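Local structure of 35 kDa hemin binding protein (Porphyromonas gingivalis, 5Y1A) at residues 145-150 / 247-252; 167-172 / 227-232; 183-188 / 206-211; 326-331 / 339-344. The protein probably binds hemin and acts as a thioredoxin-domain virulence protein exported by the type IX secretion system. All blocks are in the same frame, centred on the assembly; numbering follows the deposited sequence. Where two conformers were deposited one is given.

Contacts 1, 2 and 3 belong to one beta-sandwich. Contact 4 lies apart in the C-terminal beta domain, about 35 Å from contact 1 between centres. Contact 1 is the buried seam between two sheets and is made of apolar side chains without a hydrogen bond across it. Contact 2 is a partly buried strand pair in one of these sheets. Contact 3 is a buried strand pair in the other, with two bulges and closer to the thioredoxin core. Contact 1 touches both: E146 bonds to K168 of contact 2, and L248 to Y183 of contact 3. Contact 4 is a regular, partly buried hairpin with its own hydrogen-bond ladder.

Contact 1 (145-150 / 247-252); sequences AEVNLK and VLAFVH
L149, V147 and V251 carry this contact between strands 145-150 and 247-252. L149 sets its two methyls against different residues. CD2 comes down on the backbone of V247, with L149 CD2 3.1 Å from V247 O, which is tight. The other branch meets the next inward side chain, L149 CD1 to A249 CB at 4.0 Å. The CG of L149 stands beside its backbone N (chi1 -77°), and the fork opens towards both partners. V147, two residues earlier, also points inward, above A249 and V251. Its CG1 lies 3.6 Å from A249 O. V147 CB meets V251 CG2 at 4.1 Å, and V147 CG2 leans loosely on the A249 methyl. V251 reaches A145 with its other branch, CG1 to A145 CB at 4.3 Å. No hydrogen bond crosses, and the strand axes come within 7.1 Å, their directions 158° apart. On the far side of strand 145-150, N148 ND2 donates to E146 OE1. F165 and L180 add to the apolar layer, L180 against V147 and F165 against L149 and A249. Alternate residues pointing inward from two stacked sheets, with only apolar side chains meeting between them, make a beta-sandwich core, here probably immunoglobulin-like.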
loop_
_atom_site.group_PDB
_atom_site.type_symbol
_atom_site.label_atom_id
_atom_site.label_comp_id
_atom_site.label_asym_id
_atom_site.label_seq_id
_atom_site.Cartn_x
_atom_site.Cartn_y
_atom_site.Cartn_z
ATOM N N ALA A 145 20.977 3.013 2.959
ATOM C CA ALA A 145 20.095 3.409 1.854
ATOM C C ALA A 145 18.982 4.275 2.392
ATOM O O ALA A 145 18.723 4.293 3.608
ATOM C CB ALA A 145 19.529 2.174 1.125
ATOM N N GLU A 146 18.331 5.007 1.487
ATOM C CA GLU A 146 17.175 5.814 1.843
ATOM C C GLU A 146 16.226 5.755 0.658
ATOM O O GLU A 146 16.664 5.638 -0.502
ATOM C CB GLU A 146 17.614 7.255 2.138
ATOM C CG GLU A 146 16.533 8.303 2.216
ATOM C CD GLU A 146 17.135 9.692 2.293
ATOM O OE1 GLU A 146 17.263 10.358 1.232
ATOM O OE2 GLU A 146 17.500 10.090 3.421
ATOM N N VAL A 147 14.932 5.820 0.954
ATOM C CA VAL A 147 13.934 5.906 -0.106
ATOM C C VAL A 147 12.842 6.877 0.293
ATOM O O VAL A 147 12.290 6.803 1.409
ATOM C CB VAL A 147 13.385 4.517 -0.557
ATOM C CG1 VAL A 147 12.809 3.740 0.610
ATOM C CG2 VAL A 147 12.362 4.682 -1.695
ATOM N N ASN A 148 12.585 7.796 -0.630
ATOM C CA ASN A 148 11.625 8.882 -0.468
ATOM C C ASN A 148 10.494 8.655 -1.459
ATOM O O ASN A 148 10.726 8.173 -2.569
ATOM C CB ASN A 148 12.313 10.220 -0.751
ATOM C CG ASN A 148 13.480 10.483 0.196
ATOM O OD1 ASN A 148 13.300 10.556 1.418
ATOM N ND2 ASN A 148 14.676 10.579 -0.362
ATOM N N LEU A 149 9.285 9.046 -1.062
ATOM C CA LEU A 149 8.093 8.793 -1.863
ATOM C C LEU A 149 7.375 10.089 -2.189
ATOM O O LEU A 149 7.165 10.949 -1.302
ATOM C CB LEU A 149 7.133 7.896 -1.074
ATOM C CG LEU A 149 7.392 6.400 -0.945
ATOM C CD1 LEU A 149 8.685 6.088 -0.152
ATOM C CD2 LEU A 149 6.187 5.789 -0.269
ATOM N N LYS A 150 7.029 10.236 -3.465
ATOM C CA LYS A 150 6.122 11.289 -3.903
ATOM C C LYS A 150 4.940 10.603 -4.566
ATOM O O LYS A 150 5.085 9.941 -5.605
ATOM C CB LYS A 150 6.817 12.297 -4.835
ATOM C CG LYS A 150 5.864 13.314 -5.495
ATOM C CD LYS A 150 5.061 14.133 -4.484
ATOM C CE LYS A 150 3.955 14.929 -5.228
ATOM N NZ LYS A 150 3.289 15.963 -4.386
ATOM N N VAL A 247 1.168 4.186 1.033
ATOM C CA VAL A 247 2.099 3.417 0.174
ATOM C C VAL A 247 3.404 3.341 0.934
ATOM O O VAL A 247 3.941 4.370 1.397
ATOM C CB VAL A 247 2.342 4.034 -1.220
ATOM C CG1 VAL A 247 3.414 3.211 -2.006
ATOM C CG2 VAL A 247 1.032 4.085 -2.002
ATOM N N LEU A 248 3.879 2.118 1.090
ATOM C CA LEU A 248 5.160 1.832 1.722
ATOM C C LEU A 248 6.113 1.330 0.636
ATOM O O LEU A 248 5.749 0.440 -0.159
ATOM C CB LEU A 248 4.961 0.726 2.766
ATOM C CG LEU A 248 6.212 0.023 3.335
ATOM C CD1 LEU A 248 7.042 1.027 4.155
ATOM C CD2 LEU A 248 5.802 -1.108 4.209
ATOM N N ALA A 249 7.332 1.849 0.612
ATOM C CA ALA A 249 8.359 1.294 -0.276
ATOM C C ALA A 249 9.579 0.979 0.541
ATOM O O ALA A 249 9.930 1.722 1.488
ATOM C CB ALA A 249 8.718 2.290 -1.375
ATOM N N PHE A 250 10.250 -0.115 0.178
ATOM C CA PHE A 250 11.504 -0.424 0.856
ATOM C C PHE A 250 12.568 -1.023 -0.061
ATOM O O PHE A 250 12.242 -1.765 -1.007
ATOM C CB PHE A 250 11.275 -1.268 2.117
ATOM C CG PHE A 250 10.445 -2.501 1.914
ATOM C CD1 PHE A 250 11.051 -3.728 1.588
ATOM C CD2 PHE A 250 9.064 -2.453 2.115
ATOM C CE1 PHE A 250 10.273 -4.901 1.443
ATOM C CE2 PHE A 250 8.253 -3.621 1.972
ATOM C CZ PHE A 250 8.874 -4.849 1.636
ATOM N N VAL A 251 13.823 -0.655 0.213
ATOM C CA VAL A 251 15.009 -1.212 -0.455
ATOM C C VAL A 251 15.498 -2.417 0.357
ATOM O O VAL A 251 15.599 -2.365 1.596
ATOM C CB VAL A 251 16.130 -0.142 -0.541
ATOM C CG1 VAL A 251 17.348 -0.701 -1.256
ATOM C CG2 VAL A 251 15.623 1.139 -1.267
ATOM N N HIS A 252 15.778 -3.525 -0.326
ATOM C CA HIS A 252 16.109 -4.749 0.382
ATOM C C HIS A 252 17.019 -5.636 -0.436
ATOM O O HIS A 252 17.082 -5.518 -1.668
ATOM C CB HIS A 252 14.813 -5.503 0.767
ATOM C CG HIS A 252 13.928 -5.874 -0.399
ATOM N ND1 HIS A 252 14.012 -7.096 -1.033
ATOM C CD2 HIS A 252 12.903 -5.215 -0.995
ATOM C CE1 HIS A 252 13.091 -7.168 -1.984
ATOM N NE2 HIS A 252 12.408 -6.031 -1.987
#

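Contact 2 (167-172 / 227-232); sequences GKVDAD and GSFTIK
G227 O takes two donors from the strand opposite. V169 N bonds to G227 O at 2.9 Å, tilted 30° from the carbonyl plane. K168 CA gives a CH...O contact to G227 O at 3.1 Å. G167 O is gripped in the same way: F229 N bonds to G167 O at 3.0 Å, and S228 CA approaches the same oxygen. G167 N returns a bond to F229 O at 3.1 Å. G167 and F229 thus form a hydrogen-bonded antiparallel pair, and K168 and S228 the non-hydrogen-bonded pair beside it. Strand 228-235 is the outer strand of one sheet of the beta-sandwich, next to 161-169. The F229 ring folds back over G167, with CG held between its own backbone N and carbonyl carbon (chi1 65°). G167 CA lies 3.8 Å from the F229 ring centroid, 26° off the normal, a CH-pi contact on the ring face. An aromatic ring laid over a cross-strand glycine is a known beta-sheet pairing. It covers a backbone that has no side chain of its own. V169 CG1 meets the F229 ring only loosely, at CE2. On the other face, in the conformers given, the K168 chain runs along S228, and S228 OG bonds to D226 OD1. F229 is also packed against V147, L221 and I223, while K168 lies on F34.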
loop_
_atom_site.group_PDB
_atom_site.type_symbol
_atom_site.label_atom_id
_atom_site.label_comp_id
_atom_site.label_asym_id
_atom_site.label_seq_id
_atom_site.Cartn_x
_atom_site.Cartn_y
_atom_site.Cartn_z
ATOM N N GLY A 167 15.787 7.646 -4.279
ATOM C CA GLY A 167 16.637 7.412 -3.131
ATOM C C GLY A 167 18.099 7.339 -3.465
ATOM O O GLY A 167 18.522 7.657 -4.581
ATOM N N LYS A 168 18.891 6.931 -2.479
ATOM C CA LYS A 168 20.332 6.815 -2.650
ATOM C C LYS A 168 20.845 5.710 -1.762
ATOM O O LYS A 168 20.276 5.456 -0.712
ATOM C CB LYS A 168 21.037 8.116 -2.256
ATOM C CG LYS A 168 21.108 9.149 -3.357
ATOM C CD LYS A 168 22.079 10.253 -2.996
ATOM C CE LYS A 168 22.407 11.113 -4.209
ATOM N NZ LYS A 168 21.175 11.653 -4.872
ATOM N N VAL A 169 21.929 5.068 -2.191
ATOM C CA VAL A 169 22.594 4.053 -1.387
ATOM C C VAL A 169 24.049 4.500 -1.181
ATOM O O VAL A 169 24.623 5.189 -2.032
ATOM C CB VAL A 169 22.513 2.620 -2.001
ATOM C CG1 VAL A 169 21.060 2.246 -2.331
ATOM C CG2 VAL A 169 23.382 2.467 -3.272
ATOM N N ASP A 170 24.614 4.120 -0.046
ATOM C CA ASP A 170 26.020 4.362 0.235
ATOM C C ASP A 170 26.925 3.618 -0.738
ATOM O O ASP A 170 26.527 2.602 -1.334
ATOM C CB ASP A 170 26.368 3.932 1.659
ATOM C CG ASP A 170 25.970 4.949 2.701
ATOM O OD1 ASP A 170 25.827 6.153 2.388
ATOM O OD2 ASP A 170 25.816 4.521 3.850
ATOM N N ALA A 171 28.168 4.099 -0.859
ATOM C CA ALA A 171 29.154 3.528 -1.798
ATOM C C ALA A 171 29.327 2.006 -1.735
ATOM O O ALA A 171 29.506 1.338 -2.765
ATOM C CB ALA A 171 30.534 4.232 -1.610
ATOM N N ASP A 172 29.276 1.456 -0.530
ATOM C CA ASP A 172 29.526 0.039 -0.337
ATOM C C ASP A 172 28.424 -0.844 -0.938
ATOM O O ASP A 172 28.629 -2.040 -1.181
ATOM C CB ASP A 172 29.750 -0.266 1.138
ATOM C CG ASP A 172 28.532 0.041 2.001
ATOM O OD1 ASP A 172 28.240 1.232 2.276
ATOM O OD2 ASP A 172 27.870 -0.922 2.408
ATOM N N GLY A 227 25.123 6.671 -6.556
ATOM C CA GLY A 227 24.249 5.916 -5.655
ATOM C C GLY A 227 22.745 6.149 -5.780
ATOM O O GLY A 227 21.975 5.567 -5.025
ATOM N N SER A 228 22.323 6.995 -6.717
ATOM C CA SER A 228 20.915 7.407 -6.765
ATOM C C SER A 228 20.095 6.424 -7.587
ATOM O O SER A 228 20.640 5.696 -8.417
ATOM C CB SER A 228 20.767 8.819 -7.351
ATOM O OG SER A 228 21.233 8.864 -8.686
ATOM N N PHE A 229 18.782 6.430 -7.356
ATOM C CA PHE A 229 17.825 5.646 -8.156
ATOM C C PHE A 229 16.457 6.329 -8.179
ATOM O O PHE A 229 16.124 7.110 -7.287
ATOM C CB PHE A 229 17.672 4.229 -7.612
ATOM C CG PHE A 229 17.063 4.171 -6.214
ATOM C CD1 PHE A 229 15.672 4.159 -6.046
ATOM C CD2 PHE A 229 17.887 4.127 -5.074
ATOM C CE1 PHE A 229 15.098 4.094 -4.761
ATOM C CE2 PHE A 229 17.339 4.058 -3.797
ATOM C CZ PHE A 229 15.927 4.058 -3.638
ATOM N N THR A 230 15.672 5.990 -9.201
ATOM C CA THR A 230 14.300 6.469 -9.345
ATOM C C THR A 230 13.471 5.349 -9.951
ATOM O O THR A 230 13.879 4.762 -10.956
ATOM C CB THR A 230 14.193 7.705 -10.278
ATOM O OG1 THR A 230 14.996 8.774 -9.773
ATOM C CG2 THR A 230 12.741 8.202 -10.356
ATOM N N ILE A 231 12.335 5.039 -9.320
ATOM C CA ILE A 231 11.355 4.091 -9.870
ATOM C C ILE A 231 10.007 4.799 -9.812
ATOM O O ILE A 231 9.675 5.371 -8.779
ATOM C CB ILE A 231 11.285 2.758 -9.039
ATOM C CG1 ILE A 231 12.529 1.906 -9.340
ATOM C CG2 ILE A 231 9.974 1.977 -9.333
ATOM C CD1 ILE A 231 12.439 0.438 -8.929
ATOM N N LYS A 232 9.246 4.765 -10.908
ATOM C CA LYS A 232 7.915 5.361 -10.920
ATOM C C LYS A 232 6.876 4.280 -11.230
ATOM O O LYS A 232 7.051 3.479 -12.165
ATOM C CB LYS A 232 7.804 6.525 -11.938
ATOM C CG LYS A 232 6.415 7.195 -11.924
ATOM C CD LYS A 232 6.324 8.421 -12.874
ATOM C CE LYS A 232 5.066 9.236 -12.602
ATOM N NZ LYS A 232 4.641 10.013 -13.822
#

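Contact 3 (183-188 / 206-211); sequences YVLKNN and HTVLMI
Strands 183-186 and 207-211 pair antiparallel, with axes 4.6 Å apart at their closest, and two bulges break their register. L209 and M210 both face V184, a classic bulge: V184 N bonds to M210 O, while V184 O takes L209 N. H206 and T207 both face K186 in a G1 bulge, with bonds K186 N to T207 O and T207 N to K186 O. H206 takes up the positive phi of such a bulge. Y183 carries much of the side-chain packing. Its CG lies beside the backbone N (chi1 -60°), which lays the ring alongside I211, with I211 CG1 3.8 Å from Y183 CD1. V208 CG2 lies over the ring, 4.1 Å from the Y183 centroid, a CH-pi contact. V208 CG2 also presses on L185 CD2 at 3.5 Å, closer than usual for two methyls. On the other face V184 and M210 lie side by side, V184 CG2 to M210 CB at 3.9 Å. L209 CD1 rests on K186 CB at 3.7 Å. N187 ends the pairing: H206 N donates to N187 OD1 at 2.7 Å, in the carbonyl plane, with the amide plane 74° from the imidazole. In the conformer given, K186 NZ reaches N187 O at 2.8 Å and also K243 O. Y183 OH bonds to E41, and L94 of helix 89-102 packs on Y183, V208 and I211. F77 of strand 73-79 bonds to the H206 and V208 backbones, and strand 245-252 flanks Y183 and L185 on the other side.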
loop_
_atom_site.group_PDB
_atom_site.type_symbol
_atom_site.label_atom_id
_atom_site.label_comp_id
_atom_site.label_asym_id
_atom_site.label_seq_id
_atom_site.Cartn_x
_atom_site.Cartn_y
_atom_site.Cartn_z
ATOM N N TYR A 183 4.207 -1.603 -1.292
ATOM C CA TYR A 183 2.879 -2.074 -0.936
ATOM C C TYR A 183 1.889 -0.910 -0.898
ATOM O O TYR A 183 2.238 0.215 -0.495
ATOM C CB TYR A 183 2.857 -2.703 0.479
ATOM C CG TYR A 183 3.741 -3.901 0.718
ATOM C CD1 TYR A 183 4.079 -4.789 -0.319
ATOM C CD2 TYR A 183 4.186 -4.194 2.018
ATOM C CE1 TYR A 183 4.881 -5.933 -0.042
ATOM C CE2 TYR A 183 4.970 -5.304 2.294
ATOM C CZ TYR A 183 5.325 -6.171 1.263
ATOM O OH TYR A 183 6.117 -7.274 1.547
ATOM N N VAL A 184 0.656 -1.192 -1.325
ATOM C CA VAL A 184 -0.475 -0.338 -0.956
ATOM C C VAL A 184 -1.129 -0.972 0.287
ATOM O O VAL A 184 -1.527 -2.141 0.261
ATOM C CB VAL A 184 -1.503 -0.183 -2.092
ATOM C CG1 VAL A 184 -2.586 0.849 -1.651
ATOM C CG2 VAL A 184 -0.803 0.306 -3.399
ATOM N N LEU A 185 -1.224 -0.182 1.357
ATOM C CA LEU A 185 -1.678 -0.619 2.683
ATOM C C LEU A 185 -3.018 0.028 2.959
ATOM O O LEU A 185 -3.173 1.206 2.710
ATOM C CB LEU A 185 -0.659 -0.203 3.769
ATOM C CG LEU A 185 0.754 -0.763 3.531
ATOM C CD1 LEU A 185 1.733 -0.200 4.576
ATOM C CD2 LEU A 185 0.723 -2.290 3.581
ATOM N N LYS A 186 -3.973 -0.748 3.459
ATOM C CA LYS A 186 -5.329 -0.251 3.749
ATOM C C LYS A 186 -5.556 -0.246 5.259
ATOM O O LYS A 186 -5.372 -1.279 5.919
ATOM C CB LYS A 186 -6.371 -1.133 3.061
ATOM C CG LYS A 186 -7.829 -0.655 3.216
ATOM C CD LYS A 186 -8.071 0.644 2.450
ATOM C CE LYS A 186 -9.482 1.208 2.665
ATOM N NZ LYS A 186 -9.623 1.921 3.959
ATOM N N ASN A 187 -5.941 0.920 5.790
ATOM C CA ASN A 187 -6.258 1.091 7.226
ATOM C C ASN A 187 -7.747 1.162 7.437
ATOM O O ASN A 187 -8.498 1.351 6.459
ATOM C CB ASN A 187 -5.587 2.337 7.782
ATOM C CG ASN A 187 -4.086 2.305 7.583
ATOM O OD1 ASN A 187 -3.434 1.288 7.872
ATOM N ND2 ASN A 187 -3.526 3.406 7.079
ATOM N N ASN A 188 -8.174 1.047 8.702
ATOM C CA ASN A 188 -9.605 1.041 9.048
ATOM C C ASN A 188 -10.435 0.197 8.104
ATOM O O ASN A 188 -11.478 0.636 7.562
ATOM C CB ASN A 188 -10.141 2.474 9.098
ATOM C CG ASN A 188 -9.496 3.287 10.179
ATOM O OD1 ASN A 188 -9.220 2.780 11.263
ATOM N ND2 ASN A 188 -9.246 4.566 9.893
ATOM N N HIS A 206 -3.130 -1.331 8.418
ATOM C CA HIS A 206 -1.820 -1.489 7.771
ATOM C C HIS A 206 -1.786 -2.787 6.932
ATOM O O HIS A 206 -0.792 -3.507 6.925
ATOM C CB HIS A 206 -0.695 -1.513 8.835
ATOM C CG HIS A 206 -0.853 -0.475 9.903
ATOM N ND1 HIS A 206 -0.819 0.877 9.633
ATOM C CD2 HIS A 206 -1.050 -0.589 11.243
ATOM C CE1 HIS A 206 -0.991 1.553 10.759
ATOM N NE2 HIS A 206 -1.152 0.689 11.744
ATOM N N THR A 207 -2.872 -3.053 6.200
ATOM C CA THR A 207 -3.060 -4.375 5.586
ATOM C C THR A 207 -2.659 -4.347 4.104
ATOM O O THR A 207 -3.117 -3.500 3.340
ATOM C CB THR A 207 -4.505 -4.811 5.812
ATOM O OG1 THR A 207 -4.699 -4.959 7.229
ATOM C CG2 THR A 207 -4.834 -6.144 5.105
ATOM N N VAL A 208 -1.770 -5.256 3.706
ATOM C CA VAL A 208 -1.294 -5.253 2.329
ATOM C C VAL A 208 -2.385 -5.716 1.359
ATOM O O VAL A 208 -2.882 -6.825 1.490
ATOM C CB VAL A 208 -0.072 -6.166 2.153
ATOM C CG1 VAL A 208 0.372 -6.128 0.691
ATOM C CG2 VAL A 208 1.060 -5.712 3.084
ATOM N N LEU A 209 -2.766 -4.866 0.410
ATOM C CA LEU A 209 -3.704 -5.296 -0.642
ATOM C C LEU A 209 -3.115 -5.323 -2.031
ATOM O O LEU A 209 -3.703 -5.981 -2.939
ATOM C CB LEU A 209 -4.970 -4.420 -0.675
ATOM C CG LEU A 209 -5.750 -4.447 0.646
ATOM C CD1 LEU A 209 -7.030 -3.601 0.443
ATOM C CD2 LEU A 209 -6.088 -5.870 1.149
ATOM N N MET A 210 -2.024 -4.575 -2.221
ATOM C CA MET A 210 -1.312 -4.564 -3.500
ATOM C C MET A 210 0.195 -4.579 -3.313
ATOM O O MET A 210 0.723 -3.991 -2.359
ATOM C CB MET A 210 -1.687 -3.340 -4.374
ATOM C CG MET A 210 -3.188 -3.103 -4.571
ATOM S SD MET A 210 -3.561 -1.596 -5.581
ATOM C CE MET A 210 -2.896 -2.074 -7.163
ATOM N N ILE A 211 0.878 -5.222 -4.252
ATOM C CA ILE A 211 2.338 -5.199 -4.346
ATOM C C ILE A 211 2.633 -4.666 -5.749
ATOM O O ILE A 211 2.201 -5.253 -6.758
ATOM C CB ILE A 211 2.991 -6.618 -4.136
ATOM C CG1 ILE A 211 2.509 -7.263 -2.803
ATOM C CG2 ILE A 211 4.532 -6.508 -4.174
ATOM C CD1 ILE A 211 1.238 -8.138 -2.880
#

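Contact 4 (326-331 / 339-344); sequences YVVRIT and LKVLVP
The Y326 ring has V341 O at its edge, near the ring plane, 4.0 Å from Y326 CD2. V343 approaches the ring obliquely, with V343 CG2 3.6 Å from Y326 CE2. V308 of strand 305-309 also packs on this side chain. The two strands, 324-332 and 335-343, form a beta hairpin, and 335-343 is the outer strand of its sheet. This sheet lies in the C-terminal domain, which probably serves as the type IX secretion signal, as in other cargo. Four backbone bonds hold the pair. V341 O accepts Y326 N at 2.8 Å; the ring edge merely lies beside it. V341 N returns the bond to Y326 O. V328 and L339 exchange the same two bonds, V328 N to L339 O at 2.8 Å and L339 N to V328 O at 2.9 Å. Between these two hydrogen-bonded pairs sits the non-hydrogen-bonded pair V327 and K340. There V327 CA makes a CH...O contact with L339 O, and K340 CA one with Y326 O. V327 and K340 point to one face of the sheet, and the K340 amine reaches D159 in a salt bridge. Y326, V328, L339 and V341 point to the other face, where Y326 OH bonds to V322 O. L339 packs on V288 here, and V328 on M306. V328 and V341 meet diagonally on this face. Each turns the branch beside its own backbone N to the other, V328 CG2 to V341 CG2 at 3.8 Å.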
loop_
_atom_site.group_PDB
_atom_site.type_symbol
_atom_site.label_atom_id
_atom_site.label_comp_id
_atom_site.label_asym_id
_atom_site.label_seq_id
_atom_site.Cartn_x
_atom_site.Cartn_y
_atom_site.Cartn_z
ATOM N N TYR A 326 -16.949 14.115 -10.923
ATOM C CA TYR A 326 -17.953 13.061 -11.120
ATOM C C TYR A 326 -17.662 12.268 -12.388
ATOM O O TYR A 326 -17.104 12.803 -13.345
ATOM C CB TYR A 326 -19.352 13.674 -11.215
ATOM C CG TYR A 326 -19.744 14.418 -9.955
ATOM C CD1 TYR A 326 -20.531 13.808 -8.971
ATOM C CD2 TYR A 326 -19.302 15.719 -9.735
ATOM C CE1 TYR A 326 -20.882 14.495 -7.800
ATOM C CE2 TYR A 326 -19.634 16.419 -8.551
ATOM C CZ TYR A 326 -20.431 15.791 -7.599
ATOM O OH TYR A 326 -20.772 16.456 -6.444
ATOM N N VAL A 327 -18.047 11.001 -12.385
ATOM C CA VAL A 327 -18.004 10.182 -13.599
ATOM C C VAL A 327 -19.425 9.979 -14.103
ATOM O O VAL A 327 -20.295 9.502 -13.365
ATOM C CB VAL A 327 -17.343 8.810 -13.325
ATOM C CG1 VAL A 327 -17.350 7.933 -14.589
ATOM C CG2 VAL A 327 -15.920 9.007 -12.842
ATOM N N VAL A 328 -19.672 10.364 -15.351
ATOM C CA VAL A 328 -20.978 10.147 -15.940
ATOM C C VAL A 328 -20.847 8.967 -16.879
ATOM O O VAL A 328 -20.022 8.989 -17.785
ATOM C CB VAL A 328 -21.475 11.360 -16.737
ATOM C CG1 VAL A 328 -22.900 11.107 -17.236
ATOM C CG2 VAL A 328 -21.403 12.630 -15.876
ATOM N N ARG A 329 -21.659 7.944 -16.647
ATOM C CA ARG A 329 -21.685 6.786 -17.526
ATOM C C ARG A 329 -22.913 6.974 -18.414
ATOM O O ARG A 329 -24.048 6.930 -17.924
ATOM C CB ARG A 329 -21.744 5.508 -16.696
ATOM C CG ARG A 329 -21.871 4.207 -17.479
ATOM C CD ARG A 329 -21.506 3.014 -16.595
ATOM N NE ARG A 329 -22.594 2.595 -15.705
ATOM C CZ ARG A 329 -22.455 1.715 -14.716
ATOM N NH1 ARG A 329 -21.270 1.168 -14.470
ATOM N NH2 ARG A 329 -23.495 1.392 -13.957
ATOM N N ILE A 330 -22.687 7.225 -19.704
ATOM C CA ILE A 330 -23.789 7.421 -20.653
ATOM C C ILE A 330 -23.776 6.365 -21.744
ATOM O O ILE A 330 -22.787 6.220 -22.462
ATOM C CB ILE A 330 -23.757 8.793 -21.373
ATOM C CG1 ILE A 330 -23.045 9.860 -20.551
ATOM C CG2 ILE A 330 -25.171 9.226 -21.751
ATOM C CD1 ILE A 330 -22.955 11.182 -21.262
ATOM N N THR A 331 -24.888 5.644 -21.866
ATOM C CA THR A 331 -25.063 4.646 -22.912
ATOM C C THR A 331 -25.808 5.333 -24.055
ATOM O O THR A 331 -26.926 5.823 -23.881
ATOM C CB THR A 331 -25.815 3.413 -22.407
ATOM O OG1 THR A 331 -25.149 2.905 -21.244
ATOM C CG2 THR A 331 -25.825 2.312 -23.475
ATOM N N LEU A 339 -17.503 9.771 -18.948
ATOM C CA LEU A 339 -17.058 11.159 -19.032
ATOM C C LEU A 339 -16.726 11.616 -17.632
ATOM O O LEU A 339 -17.441 11.296 -16.697
ATOM C CB LEU A 339 -18.160 12.057 -19.582
ATOM C CG LEU A 339 -18.581 12.084 -21.042
ATOM C CD1 LEU A 339 -20.074 12.273 -21.057
ATOM C CD2 LEU A 339 -17.900 13.236 -21.786
ATOM N N LYS A 340 -15.618 12.334 -17.490
ATOM C CA LYS A 340 -15.233 12.905 -16.205
ATOM C C LYS A 340 -15.717 14.359 -16.218
ATOM O O LYS A 340 -15.316 15.136 -17.093
ATOM C CB LYS A 340 -13.712 12.818 -16.034
ATOM C CG LYS A 340 -13.186 13.218 -14.662
ATOM C CD LYS A 340 -11.636 13.314 -14.627
ATOM C CE LYS A 340 -10.926 11.951 -14.725
ATOM N NZ LYS A 340 -9.532 12.038 -14.114
ATOM N N VAL A 341 -16.609 14.716 -15.293
ATOM C CA VAL A 341 -17.115 16.088 -15.199
ATOM C C VAL A 341 -16.630 16.745 -13.901
ATOM O O VAL A 341 -16.748 16.158 -12.828
ATOM C CB VAL A 341 -18.668 16.112 -15.262
ATOM C CG1 VAL A 341 -19.191 17.514 -14.972
ATOM C CG2 VAL A 341 -19.139 15.620 -16.647
ATOM N N LEU A 342 -16.089 17.959 -13.995
ATOM C CA LEU A 342 -15.650 18.644 -12.781
ATOM C C LEU A 342 -16.632 19.774 -12.446
ATOM O O LEU A 342 -16.817 20.709 -13.224
ATOM C CB LEU A 342 -14.223 19.173 -12.930
ATOM C CG LEU A 342 -13.557 19.666 -11.639
ATOM C CD1 LEU A 342 -12.059 19.367 -11.690
ATOM C CD2 LEU A 342 -13.762 21.144 -11.425
ATOM N N VAL A 343 -17.296 19.642 -11.305
ATOM C CA VAL A 343 -18.216 20.678 -10.829
ATOM C C VAL A 343 -17.355 21.646 -10.001
ATOM O O VAL A 343 -16.772 21.242 -8.987
ATOM C CB VAL A 343 -19.390 20.073 -9.968
ATOM C CG1 VAL A 343 -20.217 21.194 -9.295
ATOM C CG2 VAL A 343 -20.270 19.111 -10.802
ATOM N N PRO A 344 -17.235 22.922 -10.441
ATOM C CA PRO A 344 -16.273 23.845 -9.803
ATOM C C PRO A 344 -16.740 24.401 -8.450
ATOM O O PRO A 344 -17.939 24.618 -8.284
ATOM C CB PRO A 344 -16.175 24.992 -10.812
ATOM C CG PRO A 344 -17.493 25.017 -11.470
ATOM C CD PRO A 344 -17.964 23.571 -11.543
#